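Side-chain contacts in AMP-dependent synthetase and ligase (Xenorhabdus doucetiae, PDB 6QSR), which forms, together with a FabA/FabZ-like partner chain, a dehydratase heterocomplex in the type II polyketide synthase pathway that makes aryl polyene pigments: residues P3-R8 with M49-T54; D27-H32 with L74-T79; V42-W47 with T109-K114; K83-E88 with L92-Y97. All blocks are in the same frame, centred on the assembly; numbering follows the deposited sequence.

Contact 1: residues P3-R8 with M49-T54; sequences PIEIHR and MHYAQT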
loop_
_atom_site.group_PDB
_atom_site.type_symbol
_atom_site.label_atom_id
_atom_site.label_comp_id
_atom_site.label_asym_id
_atom_site.label_seq_id
_atom_site.Cartn_x
_atom_site.Cartn_y
_atom_site.Cartn_z
ATOM N N PRO A 3 5.921 5.164 13.280
ATOM C CA PRO A 3 6.595 6.455 13.268
ATOM C C PRO A 3 6.688 7.061 14.670
ATOM O O PRO A 3 6.206 6.466 15.630
ATOM C CB PRO A 3 5.693 7.296 12.370
ATOM C CG PRO A 3 4.329 6.737 12.587
ATOM C CD PRO A 3 4.466 5.339 13.128
ATOM N N ILE A 4 7.306 8.236 14.779
ATOM C CA ILE A 4 7.486 8.901 16.068
ATOM C C ILE A 4 6.197 9.631 16.437
ATOM O O ILE A 4 5.720 10.483 15.687
ATOM C CB ILE A 4 8.706 9.862 16.050
ATOM C CG1 ILE A 4 10.002 9.041 16.049
ATOM C CG2 ILE A 4 8.701 10.802 17.252
ATOM C CD1 ILE A 4 11.187 9.762 15.458
ATOM N N GLU A 5 5.640 9.296 17.596
ATOM C CA GLU A 5 4.402 9.918 18.056
ATOM C C GLU A 5 4.729 11.143 18.905
ATOM O O GLU A 5 5.327 11.017 19.973
ATOM C CB GLU A 5 3.555 8.931 18.857
ATOM C CG GLU A 5 2.146 9.440 19.101
ATOM C CD GLU A 5 1.301 8.473 19.897
ATOM O OE1 GLU A 5 0.647 8.918 20.862
ATOM O OE2 GLU A 5 1.283 7.272 19.562
ATOM N N ILE A 6 4.321 12.315 18.426
ATOM C CA ILE A 6 4.551 13.582 19.121
ATOM C C ILE A 6 3.459 13.832 20.164
ATOM O O ILE A 6 3.763 14.266 21.273
ATOM C CB ILE A 6 4.625 14.770 18.123
ATOM C CG1 ILE A 6 5.723 14.538 17.069
ATOM C CG2 ILE A 6 4.859 16.097 18.848
ATOM C CD1 ILE A 6 7.125 14.350 17.619
ATOM N N HIS A 7 2.202 13.560 19.802
ATOM C CA HIS A 7 1.053 13.833 20.666
ATOM C C HIS A 7 -0.157 12.993 20.243
ATOM O O HIS A 7 -0.323 12.692 19.061
ATOM C CB HIS A 7 0.705 15.327 20.592
ATOM C CG HIS A 7 -0.230 15.797 21.666
ATOM N ND1 HIS A 7 -1.396 16.480 21.390
ATOM C CD2 HIS A 7 -0.166 15.692 23.015
ATOM C CE1 HIS A 7 -2.009 16.774 22.523
ATOM N NE2 HIS A 7 -1.286 16.305 23.524
ATOM N N ARG A 8 -0.985 12.598 21.207
ATOM C CA ARG A 8 -2.302 12.034 20.900
ATOM C C ARG A 8 -3.396 12.668 21.751
ATOM O O ARG A 8 -3.173 13.031 22.909
ATOM C CB ARG A 8 -2.326 10.504 21.033
ATOM C CG ARG A 8 -2.123 9.950 22.439
ATOM C CD ARG A 8 -2.456 8.466 22.535
ATOM N NE ARG A 8 -1.492 7.629 21.818
ATOM C CZ ARG A 8 -1.294 6.323 22.025
ATOM N NH1 ARG A 8 -0.375 5.683 21.304
ATOM N NH2 ARG A 8 -1.994 5.642 22.935
ATOM N N MET A 49 -4.800 1.343 11.058
ATOM C CA MET A 49 -5.202 0.080 11.686
ATOM C C MET A 49 -4.616 -0.133 13.091
ATOM O O MET A 49 -5.294 -0.699 13.943
ATOM C CB MET A 49 -4.863 -1.098 10.778
ATOM C CG MET A 49 -5.628 -1.083 9.462
ATOM S SD MET A 49 -7.420 -1.236 9.614
ATOM C CE MET A 49 -7.539 -2.588 10.789
ATOM N N HIS A 50 -3.380 0.318 13.329
ATOM C CA HIS A 50 -2.746 0.206 14.654
ATOM C C HIS A 50 -3.480 1.031 15.709
ATOM O O HIS A 50 -3.787 0.530 16.785
ATOM C CB HIS A 50 -1.270 0.634 14.621
ATOM C CG HIS A 50 -0.658 0.787 15.982
ATOM N ND1 HIS A 50 -0.372 -0.289 16.795
ATOM C CD2 HIS A 50 -0.310 1.892 16.687
ATOM C CE1 HIS A 50 0.143 0.145 17.934
ATOM N NE2 HIS A 50 0.192 1.464 17.892
ATOM N N TYR A 51 -3.737 2.297 15.397
ATOM C CA TYR A 51 -4.460 3.173 16.314
ATOM C C TYR A 51 -5.929 2.771 16.452
ATOM O O TYR A 51 -6.500 2.861 17.550
ATOM C CB TYR A 51 -4.307 4.639 15.900
ATOM C CG TYR A 51 -2.912 5.165 16.155
ATOM C CD1 TYR A 51 -2.455 5.362 17.460
ATOM C CD2 TYR A 51 -2.045 5.463 15.101
ATOM C CE1 TYR A 51 -1.174 5.839 17.709
ATOM C CE2 TYR A 51 -0.763 5.940 15.340
ATOM C CZ TYR A 51 -0.332 6.125 16.644
ATOM O OH TYR A 51 0.933 6.601 16.891
ATOM N N ALA A 52 -6.528 2.295 15.363
ATOM C CA ALA A 52 -7.916 1.805 15.396
ATOM C C ALA A 52 -8.069 0.602 16.328
ATOM O O ALA A 52 -8.882 0.621 17.256
ATOM C CB ALA A 52 -8.386 1.448 13.998
ATOM N N GLN A 53 -7.264 -0.428 16.078
ATOM C CA GLN A 53 -7.297 -1.662 16.866
ATOM C C GLN A 53 -6.800 -1.520 18.321
ATOM O O GLN A 53 -7.124 -2.367 19.151
ATOM C CB GLN A 53 -6.537 -2.779 16.132
ATOM C CG GLN A 53 -7.189 -3.181 14.810
ATOM C CD GLN A 53 -6.457 -4.302 14.087
ATOM O OE1 GLN A 53 -5.230 -4.309 14.003
ATOM N NE2 GLN A 53 -7.217 -5.248 13.544
ATOM N N THR A 54 -6.031 -0.467 18.629
ATOM C CA THR A 54 -5.553 -0.217 20.004
ATOM C C THR A 54 -6.373 0.809 20.804
ATOM O O THR A 54 -6.510 0.660 22.015
ATOM C CB THR A 54 -4.069 0.206 20.032
ATOM O OG1 THR A 54 -3.879 1.412 19.280
ATOM C CG2 THR A 54 -3.189 -0.907 19.477
#

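Contact 2: residues D27-H32 with L74-T79; sequences DWFRGH and LQPGNT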
loop_
_atom_site.group_PDB
_atom_site.type_symbol
_atom_site.label_atom_id
_atom_site.label_comp_id
_atom_site.label_asym_id
_atom_site.label_seq_id
_atom_site.Cartn_x
_atom_site.Cartn_y
_atom_site.Cartn_z
ATOM N N ASP A 27 11.919 2.591 8.431
ATOM C CA ASP A 27 12.272 1.509 7.493
ATOM C C ASP A 27 11.403 1.417 6.224
ATOM O O ASP A 27 11.864 0.900 5.208
ATOM C CB ASP A 27 12.405 0.137 8.194
ATOM C CG ASP A 27 11.302 -0.140 9.199
ATOM O OD1 ASP A 27 10.308 0.617 9.238
ATOM O OD2 ASP A 27 11.442 -1.117 9.964
ATOM N N TRP A 28 10.178 1.950 6.276
ATOM C CA TRP A 28 9.323 2.127 5.089
ATOM C C TRP A 28 9.991 2.856 3.919
ATOM O O TRP A 28 9.677 2.585 2.762
ATOM C CB TRP A 28 8.062 2.924 5.449
ATOM C CG TRP A 28 7.122 2.241 6.379
ATOM C CD1 TRP A 28 6.910 2.531 7.694
ATOM C CD2 TRP A 28 6.250 1.153 6.060
ATOM N NE1 TRP A 28 5.952 1.691 8.216
ATOM C CE2 TRP A 28 5.529 0.838 7.232
ATOM C CE3 TRP A 28 6.003 0.420 4.894
ATOM C CZ2 TRP A 28 4.579 -0.192 7.275
ATOM C CZ3 TRP A 28 5.055 -0.604 4.933
ATOM C CH2 TRP A 28 4.358 -0.897 6.117
ATOM N N PHE A 29 10.870 3.810 4.227
ATOM C CA PHE A 29 11.588 4.571 3.199
ATOM C C PHE A 29 12.737 3.801 2.550
ATOM O O PHE A 29 13.174 4.181 1.470
ATOM C CB PHE A 29 12.142 5.879 3.779
ATOM C CG PHE A 29 11.090 6.829 4.269
ATOM C CD1 PHE A 29 10.134 7.349 3.398
ATOM C CD2 PHE A 29 11.074 7.240 5.594
ATOM C CE1 PHE A 29 9.174 8.243 3.849
ATOM C CE2 PHE A 29 10.108 8.121 6.051
ATOM C CZ PHE A 29 9.161 8.626 5.178
ATOM N N ARG A 30 13.229 2.740 3.199
ATOM C CA ARG A 30 14.347 1.938 2.673
ATOM C C ARG A 30 14.005 1.284 1.330
ATOM O O ARG A 30 13.118 0.426 1.252
ATOM C CB ARG A 30 14.762 0.842 3.656
ATOM C CG ARG A 30 15.210 1.321 5.029
ATOM C CD ARG A 30 16.037 0.266 5.750
ATOM N NE ARG A 30 17.365 0.171 5.134
ATOM C CZ ARG A 30 17.952 -0.931 4.653
ATOM N NH1 ARG A 30 17.378 -2.135 4.724
ATOM N NH2 ARG A 30 19.163 -0.827 4.110
ATOM N N GLY A 31 14.707 1.695 0.277
ATOM C CA GLY A 31 14.439 1.212 -1.080
ATOM C C GLY A 31 13.153 1.742 -1.701
ATOM O O GLY A 31 12.692 1.213 -2.711
ATOM N N HIS A 32 12.581 2.789 -1.109
ATOM C CA HIS A 32 11.295 3.334 -1.531
ATOM C C HIS A 32 11.347 4.862 -1.388
ATOM O O HIS A 32 10.737 5.408 -0.476
ATOM C CB HIS A 32 10.178 2.719 -0.674
ATOM C CG HIS A 32 8.797 2.962 -1.199
ATOM N ND1 HIS A 32 8.151 4.171 -1.067
ATOM C CD2 HIS A 32 7.924 2.139 -1.827
ATOM C CE1 HIS A 32 6.951 4.089 -1.609
ATOM N NE2 HIS A 32 6.784 2.864 -2.070
ATOM N N LEU A 74 4.257 12.190 0.696
ATOM C CA LEU A 74 4.825 12.398 2.019
ATOM C C LEU A 74 6.251 11.877 2.044
ATOM O O LEU A 74 6.547 10.834 1.466
ATOM C CB LEU A 74 3.977 11.682 3.071
ATOM C CG LEU A 74 2.533 12.198 3.172
ATOM C CD1 LEU A 74 1.729 11.366 4.150
ATOM C CD2 LEU A 74 2.511 13.660 3.590
ATOM N N GLN A 75 7.127 12.621 2.712
ATOM C CA GLN A 75 8.563 12.330 2.744
ATOM C C GLN A 75 9.127 12.556 4.147
ATOM O O GLN A 75 8.452 13.147 4.997
ATOM C CB GLN A 75 9.299 13.201 1.715
ATOM C CG GLN A 75 9.242 14.699 1.963
ATOM C CD GLN A 75 10.103 15.488 0.989
ATOM O OE1 GLN A 75 11.122 14.999 0.494
ATOM N NE2 GLN A 75 9.699 16.721 0.717
ATOM N N PRO A 76 10.373 12.102 4.401
ATOM C CA PRO A 76 10.933 12.328 5.729
ATOM C C PRO A 76 11.052 13.813 6.073
ATOM O O PRO A 76 11.273 14.640 5.179
ATOM C CB PRO A 76 12.316 11.677 5.649
ATOM C CG PRO A 76 12.216 10.689 4.549
ATOM C CD PRO A 76 11.263 11.280 3.563
ATOM N N GLY A 77 10.871 14.127 7.356
ATOM C CA GLY A 77 10.818 15.499 7.833
ATOM C C GLY A 77 9.409 16.048 7.973
ATOM O O GLY A 77 9.212 17.032 8.688
ATOM N N ASN A 78 8.431 15.429 7.299
ATOM C CA ASN A 78 7.035 15.854 7.407
ATOM C C ASN A 78 6.455 15.490 8.769
ATOM O O ASN A 78 6.795 14.458 9.357
ATOM C CB ASN A 78 6.153 15.223 6.325
ATOM C CG ASN A 78 6.459 15.719 4.917
ATOM O OD1 ASN A 78 6.044 15.091 3.946
ATOM N ND2 ASN A 78 7.168 16.839 4.794
ATOM N N THR A 79 5.593 16.375 9.259
ATOM C CA THR A 79 4.768 16.125 10.426
ATOM C C THR A 79 3.350 15.955 9.899
ATOM O O THR A 79 2.894 16.739 9.056
ATOM C CB THR A 79 4.858 17.281 11.436
ATOM O OG1 THR A 79 6.206 17.381 11.905
ATOM C CG2 THR A 79 3.944 17.045 12.637
#

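Contact 3: residues V42-W47 with T109-K114; sequences VAQIDW and TASQGK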
loop_
_atom_site.group_PDB
_atom_site.type_symbol
_atom_site.label_atom_id
_atom_site.label_comp_id
_atom_site.label_asym_id
_atom_site.label_seq_id
_atom_site.Cartn_x
_atom_site.Cartn_y
_atom_site.Cartn_z
ATOM N N VAL A 42 0.394 2.065 1.716
ATOM C CA VAL A 42 0.127 0.988 2.675
ATOM C C VAL A 42 0.572 1.283 4.118
ATOM O O VAL A 42 -0.054 0.805 5.055
ATOM C CB VAL A 42 0.718 -0.354 2.188
ATOM C CG1 VAL A 42 2.243 -0.393 2.315
ATOM C CG2 VAL A 42 0.085 -1.530 2.918
ATOM N N ALA A 43 1.647 2.053 4.290
ATOM C CA ALA A 43 2.119 2.423 5.627
ATOM C C ALA A 43 1.116 3.324 6.336
ATOM O O ALA A 43 0.900 3.190 7.544
ATOM C CB ALA A 43 3.480 3.095 5.553
ATOM N N GLN A 44 0.493 4.214 5.564
ATOM C CA GLN A 44 -0.553 5.108 6.064
ATOM C C GLN A 44 -1.788 4.315 6.515
ATOM O O GLN A 44 -2.396 4.637 7.540
ATOM C CB GLN A 44 -0.928 6.148 4.998
ATOM C CG GLN A 44 0.222 7.086 4.617
ATOM C CD GLN A 44 -0.124 7.991 3.446
ATOM O OE1 GLN A 44 -1.131 8.694 3.470
ATOM N NE2 GLN A 44 0.716 7.979 2.410
ATOM N N ILE A 45 -2.114 3.261 5.781
ATOM C CA ILE A 45 -3.206 2.348 6.165
ATOM C C ILE A 45 -2.799 1.536 7.406
ATOM O O ILE A 45 -3.612 1.362 8.335
ATOM C CB ILE A 45 -3.625 1.445 4.991
ATOM C CG1 ILE A 45 -4.223 2.305 3.870
ATOM C CG2 ILE A 45 -4.662 0.411 5.426
ATOM C CD1 ILE A 45 -4.134 1.679 2.507
ATOM N N ASP A 46 -1.543 1.082 7.424
ATOM C CA ASP A 46 -0.997 0.282 8.526
ATOM C C ASP A 46 -1.164 0.992 9.881
ATOM O O ASP A 46 -1.641 0.390 10.832
ATOM C CB ASP A 46 0.472 -0.086 8.249
ATOM C CG ASP A 46 0.994 -1.181 9.167
ATOM O OD1 ASP A 46 0.546 -2.339 9.049
ATOM O OD2 ASP A 46 1.875 -0.896 9.997
ATOM N N TRP A 47 -0.826 2.284 9.947
ATOM C CA TRP A 47 -0.923 3.047 11.196
ATOM C C TRP A 47 -2.372 3.343 11.596
ATOM O O TRP A 47 -2.717 3.264 12.770
ATOM C CB TRP A 47 -0.118 4.352 11.107
ATOM C CG TRP A 47 1.315 4.147 10.721
ATOM C CD1 TRP A 47 2.078 3.027 10.924
ATOM C CD2 TRP A 47 2.165 5.098 10.073
ATOM N NE1 TRP A 47 3.346 3.217 10.417
ATOM C CE2 TRP A 47 3.429 4.484 9.898
ATOM C CE3 TRP A 47 1.981 6.409 9.613
ATOM C CZ2 TRP A 47 4.507 5.141 9.284
ATOM C CZ3 TRP A 47 3.058 7.062 8.995
ATOM C CH2 TRP A 47 4.297 6.421 8.836
ATOM N N THR A 109 -4.401 18.296 2.928
ATOM C CA THR A 109 -4.794 16.883 3.085
ATOM C C THR A 109 -3.898 16.013 2.210
ATOM O O THR A 109 -3.780 16.249 1.010
ATOM C CB THR A 109 -6.270 16.618 2.728
ATOM O OG1 THR A 109 -7.116 17.427 3.547
ATOM C CG2 THR A 109 -6.639 15.141 2.961
ATOM N N ALA A 110 -3.251 15.034 2.831
ATOM C CA ALA A 110 -2.349 14.133 2.143
ATOM C C ALA A 110 -3.115 12.902 1.692
ATOM O O ALA A 110 -2.964 12.450 0.559
ATOM C CB ALA A 110 -1.192 13.745 3.047
ATOM N N SER A 111 -3.935 12.351 2.580
ATOM C CA SER A 111 -4.736 11.183 2.221
ATOM C C SER A 111 -6.009 11.082 3.043
ATOM O O SER A 111 -6.143 11.696 4.094
ATOM C CB SER A 111 -3.900 9.910 2.367
ATOM O OG SER A 111 -3.581 9.665 3.720
ATOM N N GLN A 112 -6.951 10.294 2.548
ATOM C CA GLN A 112 -8.214 10.103 3.240
ATOM C C GLN A 112 -8.830 8.797 2.791
ATOM O O GLN A 112 -8.644 8.382 1.644
ATOM C CB GLN A 112 -9.162 11.277 2.968
ATOM C CG GLN A 112 -9.430 11.533 1.491
ATOM C CD GLN A 112 -10.039 12.898 1.198
ATOM O OE1 GLN A 112 -10.032 13.802 2.034
ATOM N NE2 GLN A 112 -10.561 13.051 -0.009
ATOM N N GLY A 113 -9.534 8.126 3.690
ATOM C CA GLY A 113 -10.195 6.889 3.290
ATOM C C GLY A 113 -11.228 6.329 4.227
ATOM O O GLY A 113 -11.459 6.868 5.313
ATOM N N LYS A 114 -11.844 5.237 3.765
ATOM C CA LYS A 114 -12.916 4.530 4.468
ATOM C C LYS A 114 -12.607 3.036 4.482
ATOM O O LYS A 114 -12.483 2.416 3.414
ATOM C CB LYS A 114 -14.252 4.745 3.755
ATOM C CG LYS A 114 -14.727 6.188 3.715
ATOM C CD LYS A 114 -15.822 6.399 2.684
ATOM C CE LYS A 114 -17.116 5.707 3.074
ATOM N NZ LYS A 114 -18.196 6.023 2.095
#

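Contact 4: residues K83-E88 with L92-Y97; sequences KINWDE and LLTFRY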
loop_
_atom_site.group_PDB
_atom_site.type_symbol
_atom_site.label_atom_id
_atom_site.label_comp_id
_atom_site.label_asym_id
_atom_site.label_seq_id
_atom_site.Cartn_x
_atom_site.Cartn_y
_atom_site.Cartn_z
ATOM N N LYS A 83 -6.372 11.939 11.755
ATOM C CA LYS A 83 -7.691 12.007 12.368
ATOM C C LYS A 83 -8.404 10.716 11.991
ATOM O O LYS A 83 -8.458 10.387 10.811
ATOM C CB LYS A 83 -8.428 13.227 11.807
ATOM C CG LYS A 83 -9.920 13.347 12.115
ATOM C CD LYS A 83 -10.652 13.884 10.886
ATOM C CE LYS A 83 -12.087 14.289 11.173
ATOM N NZ LYS A 83 -12.517 15.340 10.204
ATOM N N ILE A 84 -8.908 9.984 12.988
ATOM C CA ILE A 84 -9.622 8.713 12.773
ATOM C C ILE A 84 -10.953 8.744 13.518
ATOM O O ILE A 84 -11.006 9.158 14.680
ATOM C CB ILE A 84 -8.824 7.483 13.282
ATOM C CG1 ILE A 84 -7.429 7.406 12.655
ATOM C CG2 ILE A 84 -9.571 6.197 12.947
ATOM C CD1 ILE A 84 -6.471 6.517 13.420
ATOM N N ASN A 85 -12.009 8.280 12.851
ATOM C CA ASN A 85 -13.333 8.156 13.443
ATOM C C ASN A 85 -13.808 6.719 13.240
ATOM O O ASN A 85 -13.738 6.194 12.123
ATOM C CB ASN A 85 -14.286 9.144 12.776
ATOM C CG ASN A 85 -15.681 9.116 13.374
ATOM O OD1 ASN A 85 -16.483 8.216 13.094
ATOM N ND2 ASN A 85 -15.986 10.117 14.186
ATOM N N TRP A 86 -14.268 6.093 14.324
ATOM C CA TRP A 86 -14.824 4.742 14.291
ATOM C C TRP A 86 -16.330 4.821 14.518
ATOM O O TRP A 86 -16.777 5.335 15.548
ATOM C CB TRP A 86 -14.137 3.884 15.358
ATOM C CG TRP A 86 -14.774 2.557 15.639
ATOM C CD1 TRP A 86 -15.164 2.084 16.858
ATOM C CD2 TRP A 86 -15.067 1.527 14.692
ATOM N NE1 TRP A 86 -15.685 0.816 16.728
ATOM C CE2 TRP A 86 -15.644 0.455 15.408
ATOM C CE3 TRP A 86 -14.912 1.409 13.301
ATOM C CZ2 TRP A 86 -16.050 -0.728 14.786
ATOM C CZ3 TRP A 86 -15.321 0.236 12.680
ATOM C CH2 TRP A 86 -15.892 -0.815 13.426
ATOM N N ASP A 87 -17.099 4.334 13.543
ATOM C CA ASP A 87 -18.557 4.270 13.635
ATOM C C ASP A 87 -18.925 2.790 13.753
ATOM O O ASP A 87 -18.983 2.065 12.759
ATOM C CB ASP A 87 -19.209 4.929 12.415
ATOM C CG ASP A 87 -20.700 5.168 12.599
ATOM O OD1 ASP A 87 -21.358 4.363 13.281
ATOM O OD2 ASP A 87 -21.219 6.167 12.054
ATOM N N GLU A 88 -19.147 2.349 14.986
ATOM C CA GLU A 88 -19.337 0.934 15.282
ATOM C C GLU A 88 -20.585 0.360 14.619
ATOM O O GLU A 88 -20.551 -0.753 14.089
ATOM C CB GLU A 88 -19.392 0.713 16.799
ATOM C CG GLU A 88 -19.402 -0.755 17.208
ATOM C CD GLU A 88 -19.558 -0.963 18.707
ATOM O OE1 GLU A 88 -19.960 -0.021 19.421
ATOM O OE2 GLU A 88 -19.294 -2.086 19.170
ATOM N N LEU A 92 -17.573 1.089 10.319
ATOM C CA LEU A 92 -16.862 1.996 9.413
ATOM C C LEU A 92 -15.838 2.862 10.127
ATOM O O LEU A 92 -16.164 3.611 11.052
ATOM C CB LEU A 92 -17.868 2.888 8.684
ATOM C CG LEU A 92 -17.366 3.800 7.565
ATOM C CD1 LEU A 92 -16.918 2.981 6.367
ATOM C CD2 LEU A 92 -18.449 4.794 7.167
ATOM N N LEU A 93 -14.596 2.739 9.667
ATOM C CA LEU A 93 -13.466 3.504 10.140
ATOM C C LEU A 93 -13.114 4.493 9.032
ATOM O O LEU A 93 -12.874 4.090 7.883
ATOM C CB LEU A 93 -12.300 2.550 10.398
ATOM C CG LEU A 93 -11.026 3.034 11.070
ATOM C CD1 LEU A 93 -11.290 3.420 12.523
ATOM C CD2 LEU A 93 -9.963 1.939 10.985
ATOM N N THR A 94 -13.087 5.777 9.378
ATOM C CA THR A 94 -12.756 6.839 8.440
ATOM C C THR A 94 -11.520 7.542 8.943
ATOM O O THR A 94 -11.332 7.674 10.155
ATOM C CB THR A 94 -13.919 7.831 8.289
ATOM O OG1 THR A 94 -14.355 8.243 9.581
ATOM C CG2 THR A 94 -15.085 7.163 7.602
ATOM N N PHE A 95 -10.670 7.972 8.014
ATOM C CA PHE A 95 -9.403 8.625 8.370
ATOM C C PHE A 95 -8.999 9.708 7.389
ATOM O O PHE A 95 -9.416 9.720 6.232
ATOM C CB PHE A 95 -8.247 7.617 8.511
ATOM C CG PHE A 95 -7.778 7.028 7.209
ATOM C CD1 PHE A 95 -8.383 5.887 6.689
ATOM C CD2 PHE A 95 -6.733 7.604 6.497
ATOM C CE1 PHE A 95 -7.958 5.336 5.488
ATOM C CE2 PHE A 95 -6.306 7.053 5.286
ATOM C CZ PHE A 95 -6.920 5.920 4.785
ATOM N N ARG A 96 -8.134 10.590 7.869
ATOM C CA ARG A 96 -7.609 11.661 7.060
ATOM C C ARG A 96 -6.226 11.975 7.617
ATOM O O ARG A 96 -6.057 12.029 8.835
ATOM C CB ARG A 96 -8.564 12.858 7.131
ATOM C CG ARG A 96 -8.106 14.122 6.429
ATOM C CD ARG A 96 -9.111 15.250 6.638
ATOM N NE ARG A 96 -8.659 16.494 6.009
ATOM C CZ ARG A 96 -9.155 17.713 6.246
ATOM N NH1 ARG A 96 -10.148 17.904 7.119
ATOM N NH2 ARG A 96 -8.648 18.761 5.600
ATOM N N TYR A 97 -5.238 12.084 6.736
ATOM C CA TYR A 97 -3.910 12.570 7.104
ATOM C C TYR A 97 -3.774 13.974 6.552
ATOM O O TYR A 97 -3.946 14.177 5.352
ATOM C CB TYR A 97 -2.812 11.703 6.490
ATOM C CG TYR A 97 -2.524 10.385 7.178
ATOM C CD1 TYR A 97 -3.204 9.210 6.818
ATOM C CD2 TYR A 97 -1.527 10.296 8.151
ATOM C CE1 TYR A 97 -2.910 7.996 7.427
ATOM C CE2 TYR A 97 -1.227 9.087 8.768
ATOM C CZ TYR A 97 -1.913 7.942 8.403
ATOM O OH TYR A 97 -1.595 6.761 9.031
HETATM O O HOH W 1 -16.373 6.420 10.646
#

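Contact 1: residues P3-R8 with M49-T54
Glu5 OE2 accepts two hydrogen bonds, one from Tyr51 OH on the helix at 2.8 Å and one from Arg8 NH1, three residues along its strand, at 2.9 Å. The arginine grips the carboxylate side-on in a salt bridge: NH1 meets OE2 through its syn lone pair, almost straight, while Arg8 NE holds Glu5 OE1 at 2.7 Å. The phenol arrives from above the carboxylate plane. With CG anti to the backbone N (chi1 -168°) and the rest of the chain extended, Glu5 passes alongside the phenol in the reverse direction. Arg8 NH1 lies at the ring edge, 3.7 Å from Tyr51 CE1, and the guanidinium stands nearly perpendicular to the ring. Two donors on one oxygen, with the arginine spanning both oxygens, should restrict the rotation of the carboxylate and probably stabilise its charged form. A classic beta bulge at Ile6 and His7, facing Gln19, shifts the alternation of the strand, in keeping with Glu5 and Arg8 both pointing toward the helix. Ile18 and Leu20 of strand 15-21 pack against Tyr51. The contact thus ties an outer strand to the long helix cradled by the antiparallel sheet, the defining layout of the hotdog fold.

Contact 2: residues D27-H32 with L74-T79
Phe29, at the end of a 3-10 segment and the start of a type II turn running to His32, comes closest to Pro76, the second residue of another type II turn from Gln75 to Asn78, with their CA atoms 8.2 Å apart. The two side chains approach from opposite directions. Phe29 chi1 of -63°, with CG anti to the carbonyl carbon, carries the ring toward Pro76, and chi2 of -61° turns one face to it. Pro76 CG stands over the ring centre, 3.6 Å from the centroid and only 10° off the normal, a well-centred CH-pi contact; its closest single atom is Phe29 CE2. The neighbouring methylene lies over the same ring nearer the rim, with Pro76 CD 3.7 Å from Phe29 CE1. Pro37 touches both Phe29 and Pro76, enlarging the apolar patch. The proline is itself held by its turn, which is tied twice: Asn78 N bonds to Gln75 O at 3.2 Å, and Asn78 OD1 takes the Gln75 N-H at 3.0 Å from above its carbonyl plane. Gln75 OE1 accepts from Gln36 NE2 of the loop before the helix, so its amide takes no part in the stacking. Within 27-32, Gly31 makes backbone hydrogen bonds to the FabA/FabZ-like partner chain, and the His32 ring meets that of His34 of that chain, so the contact joins a heterodimer-interface loop to the loop leading into strand 79-87. Since no hydrogen bond crosses between the segments, their cohesion rests on dispersion and on the weak attraction between proline C-H groups and the aromatic pi cloud.

Contact 3: residues V42-W47 with T109-K114
Gln44 sends its CG out anti to the carbonyl carbon (chi1 -63°) and extends beyond it, reaching from the helix to the sheet, where Ser111 turns OG between its own N and carbonyl carbon (chi1 67°) to meet the amide. This is a helix-to-sheet contact in the core of a hotdog fold, the helix 41-56 lying across the antiparallel strands. Ser111 OG donates to Gln44 OE1 at 2.6 Å, with a C=O...donor angle of 166°, so Ser111 OG lies nearly on the extension of the C=O bond. Both residues are buried, and the short bond gives the amide oxygen and the hydroxyl a partner in apolar surroundings: Phe70 packs on both of them, and Phe95 on the serine. A classic beta bulge at Ala110 and Ser111, facing Tyr97, turns both of these side chains toward the helix, and the tyrosine adds a second polar tie, its OH bonding to the backbone oxygen of Gln44. Further along the same helical segment, Asp46 OD1 is bonded to Trp77 of the partner chain, so the helix faces both the sheet and the heterodimer interface. Close to the short bond, Ser111 CB also lies 3.2 Å from Gln44 OE1.

Contact 4: residues K83-E88 with L92-Y97
Ile84 CG2 presses on Leu93 CD1 at 3.3 Å, tighter than usual for two carbons, where the neighbouring strands of this beta hairpin turn apolar side chains to one face. Trp86 joins them there: its CG, trans to the backbone N (chi1 168°), swings the ring against the other strand, bringing Trp86 CZ3 to 3.4 Å from Leu92 N. Trp86 CB also touches Leu93 CD1 at 4.0 Å. The backbones set this register with six hydrogen bonds in three antiparallel hydrogen-bonded pairs, Lys83 with Arg96, Asn85 with Thr94 and Asp87 with Leu92; Asn85 N to Thr94 O, for example, is 2.8 Å. On the face of Lys83, Asn85 and Thr94, the last two lie side by side, pointing the same way, with Asn85 CB 3.3 Å from Thr94 OG1. A water joins the strands here, 3.0 Å from Asn85 O on one and 2.8 Å from Leu92 O on the other, and also reaches Thr94 OG1. Further out, Leu56, Ala52 and Val48 of helix 41-56 rest on Ile84, Leu93 and Phe95, and Trp60 meets the Trp86 ring edge-to-face. Asn85 ND2 is bonded to Glu15, and Arg96 to Asp98 and Thr109. The hairpin is therefore two-sided, apolar toward the hotdog helix and mostly polar on the reverse, where Leu92 is the exception and the salt bridge to Asp98 would offset any repulsion between Arg96 and nearby Lys83.

From the N terminus, contact 1 closes the first loop, joining strand 4-9 to the later part of helix 41-56. Contact 2 begins inside that loop and ends beyond it, so the two cross, tying the loop before the helix to the one before strand 79-87. Contact 3 starts earlier on the same helix, crosses both and reaches strand 109-118. Contact 4, the hairpin of strands 79-87 and 92-99, is nested within contact 3 and follows contacts 1 and 2 in series. Helix 41-56 links contacts 1 and 3, with Pro3 packing on Trp47; Tyr51 on Ile84 joins contacts 1 and 4. Trp28 on Ala43 joins contact 2 to contact 3.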